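Serine proteinase inhibitor 1 (Myxoma virus, PDB 6BJ5) inhibits serine proteases as a poxviral member of the serpin family and is important in the virulence of the virus. Local coordinates at residues 183-191 with 198-206. Sequence-based numbering, arbitrary orientation.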
ATOM      1  N   ILE A 183      -1.738  12.373 -25.499  1.00 37.47           N
ATOM      2  CA  ILE A 183      -2.892  13.262 -25.427  1.00 38.65           C
ATOM      3  C   ILE A 183      -4.111  12.420 -25.095  1.00 35.09           C
ATOM      4  O   ILE A 183      -4.286  11.319 -25.636  1.00 28.23           O
ATOM      5  CB  ILE A 183      -3.106  14.057 -26.727  1.00 29.83           C
ATOM      6  CG1 ILE A 183      -2.037  15.148 -26.855  1.00 22.46           C
ATOM      7  CG2 ILE A 183      -4.501  14.647 -26.757  1.00 29.41           C
ATOM      8  CD1 ILE A 183      -1.942  15.751 -28.240  1.00 37.34           C
ATOM      9  N   ASP A 184      -4.911  12.908 -24.153  1.00 29.51           N
ATOM     10  CA  ASP A 184      -6.046  12.148 -23.656  1.00 41.61           C
ATOM     11  C   ASP A 184      -6.956  13.142 -22.950  1.00 37.48           C
ATOM     12  O   ASP A 184      -6.501  14.196 -22.484  1.00 38.53           O
ATOM     13  CB  ASP A 184      -5.568  11.019 -22.718  1.00 55.66           C
ATOM     14  CG  ASP A 184      -6.630   9.974 -22.429  1.00 58.45           C
ATOM     15  OD1 ASP A 184      -7.804  10.201 -22.775  1.00 66.14           O
ATOM     16  OD2 ASP A 184      -6.272   8.917 -21.857  1.00 54.15           O
ATOM     17  N   THR A 185      -8.249  12.809 -22.897  1.00 41.23           N
ATOM     18  CA  THR A 185      -9.245  13.556 -22.128  1.00 50.20           C
ATOM     19  C   THR A 185      -9.555  12.836 -20.825  1.00 43.10           C
ATOM     20  O   THR A 185     -10.002  11.677 -20.829  1.00 29.22           O
ATOM     21  CB  THR A 185     -10.518  13.861 -22.927  1.00 61.67           C
ATOM     22  OG1 THR A 185     -10.195  14.211 -24.282  1.00 72.12           O
ATOM     23  CG2 THR A 185     -11.421  14.876 -22.230  1.00 59.78           C
ATOM     24  N   LEU A 186      -9.326  13.561 -19.724  1.00 42.59           N
ATOM     25  CA  LEU A 186      -9.218  13.068 -18.365  1.00 41.69           C
ATOM     26  C   LEU A 186      -9.725  14.141 -17.410  1.00 46.11           C
ATOM     27  O   LEU A 186      -9.632  15.335 -17.704  1.00 41.91           O
ATOM     28  CB  LEU A 186      -7.758  12.798 -18.015  1.00 30.12           C
ATOM     29  CG  LEU A 186      -6.870  12.023 -18.973  1.00 34.53           C
ATOM     30  CD1 LEU A 186      -5.410  12.225 -18.539  1.00 30.05           C
ATOM     31  CD2 LEU A 186      -7.266  10.539 -19.051  1.00 37.76           C
ATOM     32  N   LYS A 187     -10.167  13.721 -16.228  1.00 43.44           N
ATOM     33  CA  LYS A 187     -10.530  14.689 -15.197  1.00 45.15           C
ATOM     34  C   LYS A 187      -9.262  15.303 -14.600  1.00 44.39           C
ATOM     35  O   LYS A 187      -8.274  14.599 -14.363  1.00 49.56           O
ATOM     36  CB  LYS A 187     -11.403  14.020 -14.119  1.00 42.44           C
ATOM     37  CG  LYS A 187     -12.729  13.456 -14.674  1.00 46.95           C
ATOM     38  CD  LYS A 187     -13.650  12.859 -13.612  1.00 60.24           C
ATOM     39  CE  LYS A 187     -14.570  11.793 -14.217  1.00 60.85           C
ATOM     40  NZ  LYS A 187     -15.327  11.040 -13.182  1.00 63.46           N
ATOM     41  N   THR A 188      -9.282  16.624 -14.376  1.00 32.45           N
ATOM     42  CA  THR A 188      -8.119  17.360 -13.885  1.00 33.28           C
ATOM     43  C   THR A 188      -8.612  18.606 -13.172  1.00 36.82           C
ATOM     44  O   THR A 188      -9.771  19.002 -13.320  1.00 45.44           O
ATOM     45  CB  THR A 188      -7.188  17.814 -15.026  1.00 43.83           C
ATOM     46  OG1 THR A 188      -7.178  16.857 -16.083  1.00 53.27           O
ATOM     47  CG2 THR A 188      -5.761  18.025 -14.526  1.00 44.72           C
ATOM     48  N   GLU A 189      -7.706  19.244 -12.423  1.00 28.09           N
ATOM     49  CA  GLU A 189      -7.971  20.547 -11.826  1.00 32.46           C
ATOM     50  C   GLU A 189      -6.725  20.959 -11.062  1.00 29.57           C
ATOM     51  O   GLU A 189      -5.874  20.123 -10.757  1.00 39.59           O
ATOM     52  CB  GLU A 189      -9.223  20.556 -10.904  1.00 39.99           C
ATOM     53  CG  GLU A 189      -9.493  21.896 -10.209  1.00 49.25           C
ATOM     54  CD  GLU A 189      -9.914  23.004 -11.182  1.00 60.62           C
ATOM     55  OE1 GLU A 189     -10.222  22.696 -12.352  1.00 66.38           O
ATOM     56  OE2 GLU A 189      -9.902  24.190 -10.788  1.00 66.90           O
ATOM     57  N   THR A 190      -6.604  22.266 -10.815  1.00 36.58           N
ATOM     58  CA  THR A 190      -5.587  22.872  -9.964  1.00 45.31           C
ATOM     59  C   THR A 190      -6.168  23.194  -8.588  1.00 53.23           C
ATOM     60  O   THR A 190      -7.386  23.305  -8.416  1.00 69.56           O
ATOM     61  CB  THR A 190      -5.032  24.152 -10.595  1.00 49.37           C
ATOM     62  OG1 THR A 190      -6.111  25.055 -10.872  1.00 53.11           O
ATOM     63  CG2 THR A 190      -4.282  23.827 -11.891  1.00 51.88           C
ATOM     64  N   PHE A 191      -5.277  23.321  -7.598  1.00 40.73           N
ATOM     65  CA  PHE A 191      -5.650  23.460  -6.192  1.00 33.93           C
ATOM     66  C   PHE A 191      -4.543  24.233  -5.465  1.00 41.31           C
ATOM     67  O   PHE A 191      -3.455  24.441  -6.015  1.00 41.52           O
ATOM     68  CB  PHE A 191      -5.880  22.071  -5.556  1.00 33.86           C
ATOM     69  CG  PHE A 191      -6.944  21.215  -6.248  1.00 36.23           C
ATOM     70  CD1 PHE A 191      -8.275  21.284  -5.861  1.00 32.41           C
ATOM     71  CD2 PHE A 191      -6.597  20.308  -7.251  1.00 37.06           C
ATOM     72  CE1 PHE A 191      -9.236  20.502  -6.470  1.00 27.03           C
ATOM     73  CE2 PHE A 191      -7.564  19.511  -7.874  1.00 28.56           C
ATOM     74  CZ  PHE A 191      -8.879  19.610  -7.474  1.00 36.68           C
ATOM     75  N   TYR A 198      -0.827  22.810  -7.063  1.00 38.38           N
ATOM     76  CA  TYR A 198      -0.657  21.456  -7.570  1.00 40.94           C
ATOM     77  C   TYR A 198      -1.849  21.138  -8.461  1.00 37.87           C
ATOM     78  O   TYR A 198      -2.852  21.856  -8.470  1.00 37.39           O
ATOM     79  CB  TYR A 198      -0.544  20.425  -6.435  1.00 49.49           C
ATOM     80  CG  TYR A 198      -1.774  20.258  -5.543  1.00 45.54           C
ATOM     81  CD1 TYR A 198      -2.781  19.345  -5.867  1.00 46.24           C
ATOM     82  CD2 TYR A 198      -1.905  20.986  -4.367  1.00 45.36           C
ATOM     83  CE1 TYR A 198      -3.889  19.177  -5.058  1.00 48.44           C
ATOM     84  CE2 TYR A 198      -3.012  20.829  -3.553  1.00 56.58           C
ATOM     85  CZ  TYR A 198      -3.997  19.920  -3.902  1.00 55.78           C
ATOM     86  OH  TYR A 198      -5.099  19.763  -3.097  1.00 52.47           O
ATOM     87  N   SER A 199      -1.737  20.036  -9.187  1.00 30.45           N
ATOM     88  CA  SER A 199      -2.840  19.505  -9.966  1.00 32.11           C
ATOM     89  C   SER A 199      -3.097  18.065  -9.554  1.00 30.29           C
ATOM     90  O   SER A 199      -2.264  17.421  -8.914  1.00 41.54           O
ATOM     91  CB  SER A 199      -2.550  19.551 -11.459  1.00 23.21           C
ATOM     92  OG  SER A 199      -1.484  18.679 -11.727  1.00 25.72           O
ATOM     93  N   VAL A 200      -4.266  17.564  -9.931  1.00 23.80           N
ATOM     94  CA  VAL A 200      -4.620  16.166  -9.731  1.00 24.61           C
ATOM     95  C   VAL A 200      -5.294  15.699 -11.009  1.00 26.24           C
ATOM     96  O   VAL A 200      -6.134  16.411 -11.569  1.00 34.66           O
ATOM     97  CB  VAL A 200      -5.539  15.960  -8.507  1.00 22.63           C
ATOM     98  CG1 VAL A 200      -5.876  14.491  -8.319  1.00 23.69           C
ATOM     99  CG2 VAL A 200      -4.893  16.513  -7.254  1.00 14.93           C
ATOM    100  N   THR A 201      -4.906  14.522 -11.489  1.00 23.33           N
ATOM    101  CA  THR A 201      -5.361  14.032 -12.779  1.00 27.72           C
ATOM    102  C   THR A 201      -5.676  12.550 -12.652  1.00 30.03           C
ATOM    103  O   THR A 201      -4.882  11.794 -12.090  1.00 31.37           O
ATOM    104  CB  THR A 201      -4.274  14.270 -13.844  1.00 30.47           C
ATOM    105  OG1 THR A 201      -3.950  15.670 -13.898  1.00 26.07           O
ATOM    106  CG2 THR A 201      -4.724  13.773 -15.215  1.00 20.49           C
ATOM    107  N   GLU A 202      -6.802  12.122 -13.219  1.00 32.31           N
ATOM    108  CA  GLU A 202      -7.261  10.749 -13.064  1.00 22.86           C
ATOM    109  C   GLU A 202      -6.973   9.960 -14.328  1.00 27.16           C
ATOM    110  O   GLU A 202      -7.575  10.197 -15.377  1.00 40.27           O
ATOM    111  CB  GLU A 202      -8.751  10.695 -12.713  1.00 24.13           C
ATOM    112  CG  GLU A 202      -9.159   9.278 -12.385  1.00 28.17           C
ATOM    113  CD  GLU A 202     -10.516   9.146 -11.769  1.00 39.84           C
ATOM    114  OE1 GLU A 202     -10.775   9.811 -10.742  1.00 38.64           O
ATOM    115  OE2 GLU A 202     -11.291   8.309 -12.260  1.00 55.95           O
ATOM    116  N   LEU A 203      -6.096   8.987 -14.205  1.00 34.99           N
ATOM    117  CA  LEU A 203      -5.779   8.063 -15.277  1.00 33.89           C
ATOM    118  C   LEU A 203      -6.552   6.781 -15.044  1.00 38.19           C
ATOM    119  O   LEU A 203      -6.198   6.009 -14.144  1.00 49.74           O
ATOM    120  CB  LEU A 203      -4.278   7.785 -15.305  1.00 35.36           C
ATOM    121  CG  LEU A 203      -3.368   9.004 -15.354  1.00 41.24           C
ATOM    122  CD1 LEU A 203      -1.970   8.584 -14.961  1.00 42.51           C
ATOM    123  CD2 LEU A 203      -3.352   9.552 -16.761  1.00 41.60           C
ATOM    124  N   PRO A 204      -7.637   6.528 -15.761  1.00 48.56           N
ATOM    125  CA  PRO A 204      -8.390   5.293 -15.525  1.00 45.49           C
ATOM    126  C   PRO A 204      -7.734   4.063 -16.131  1.00 43.29           C
ATOM    127  O   PRO A 204      -7.164   4.101 -17.223  1.00 45.71           O
ATOM    128  CB  PRO A 204      -9.735   5.576 -16.202  1.00 37.41           C
ATOM    129  CG  PRO A 204      -9.424   6.577 -17.257  1.00 25.49           C
ATOM    130  CD  PRO A 204      -8.347   7.449 -16.671  1.00 37.78           C
ATOM    131  N   TYR A 205      -7.888   2.939 -15.430  1.00 47.52           N
ATOM    132  CA  TYR A 205      -7.431   1.655 -15.939  1.00 46.58           C
ATOM    133  C   TYR A 205      -8.537   1.047 -16.778  1.00 39.57           C
ATOM    134  O   TYR A 205      -9.664   1.539 -16.792  1.00 36.42           O
ATOM    135  CB  TYR A 205      -7.046   0.702 -14.805  1.00 45.05           C
ATOM    136  CG  TYR A 205      -5.817   1.139 -14.063  1.00 42.10           C
ATOM    137  CD1 TYR A 205      -4.560   1.009 -14.627  1.00 34.97           C
ATOM    138  CD2 TYR A 205      -5.927   1.734 -12.811  1.00 33.45           C
ATOM    139  CE1 TYR A 205      -3.449   1.446 -13.955  1.00 35.75           C
ATOM    140  CE2 TYR A 205      -4.834   2.165 -12.133  1.00 22.79           C
ATOM    141  CZ  TYR A 205      -3.595   2.028 -12.710  1.00 35.04           C
ATOM    142  OH  TYR A 205      -2.491   2.472 -12.030  1.00 43.01           O
ATOM    143  N   LYS A 206      -8.210  -0.044 -17.483  1.00 50.69           N
ATOM    144  CA  LYS A 206      -9.138  -0.574 -18.480  1.00 63.57           C
ATOM    145  C   LYS A 206     -10.392  -1.143 -17.820  1.00 79.92           C
ATOM    146  O   LYS A 206     -11.464  -1.153 -18.429  1.00 84.06           O
ATOM    147  CB  LYS A 206      -8.426  -1.615 -19.355  1.00 63.19           C
ATOM    148  CG  LYS A 206      -9.322  -2.540 -20.174  1.00 75.66           C
ATOM    149  CD  LYS A 206      -8.490  -3.583 -20.927  1.00 85.19           C
ATOM    150  CE  LYS A 206      -9.338  -4.722 -21.501  1.00 84.91           C
ATOM    151  NZ  LYS A 206      -8.528  -5.972 -21.638  1.00 77.41           N
TER
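Phe-191 lies across Tyr-198 near the turn end of an antiparallel beta hairpin, strands 188-191 and 198-204, which with strand 210-217 beyond it belongs to sheet B of the serpin fold. CB of Phe-191 sits over the tyrosine ring face in a CH-pi contact, 3.7 Å from its centroid. CG lies beside CE1 of Tyr-198, and CD2 nearer to that carbon. CE2 then passes on to CG2 of Val-200, at 4.1 Å, and Glu-189 CG lies over one face of the phenyl ring toward its rim. The phenyl ring meets both partners obliquely, its plane 21° from the tyrosine plane but slid so the rings barely overlap. Tyr-198 carries its ring between its own backbone N and carbonyl carbon (chi1 64°), bringing the phenol back under Phe-191; its OH is hydrogen-bonded to Trp-235 NE1, whose indole meets both rings. Phe-191 N donates to Tyr-198 O over 3.0 Å, and Tyr-198 N back to Phe-191 O at 3.3 Å. Next along the strands, Val-200 N donates to Glu-189 O. Farther along, Glu-202 N reaches Lys-187 O at 3.1 Å; OE1 of Glu-202 is hydrogen-bonded to the Tyr-21 hydroxyl and OE2 salt-bridged to Lys-23, both of the second chain. Leu-186 splits its branches: CD2 approaches Pro-204 CD, and CD1 lies 3.7 Å from Thr-201 CG2 and 3.8 Å from Leu-203 CD2.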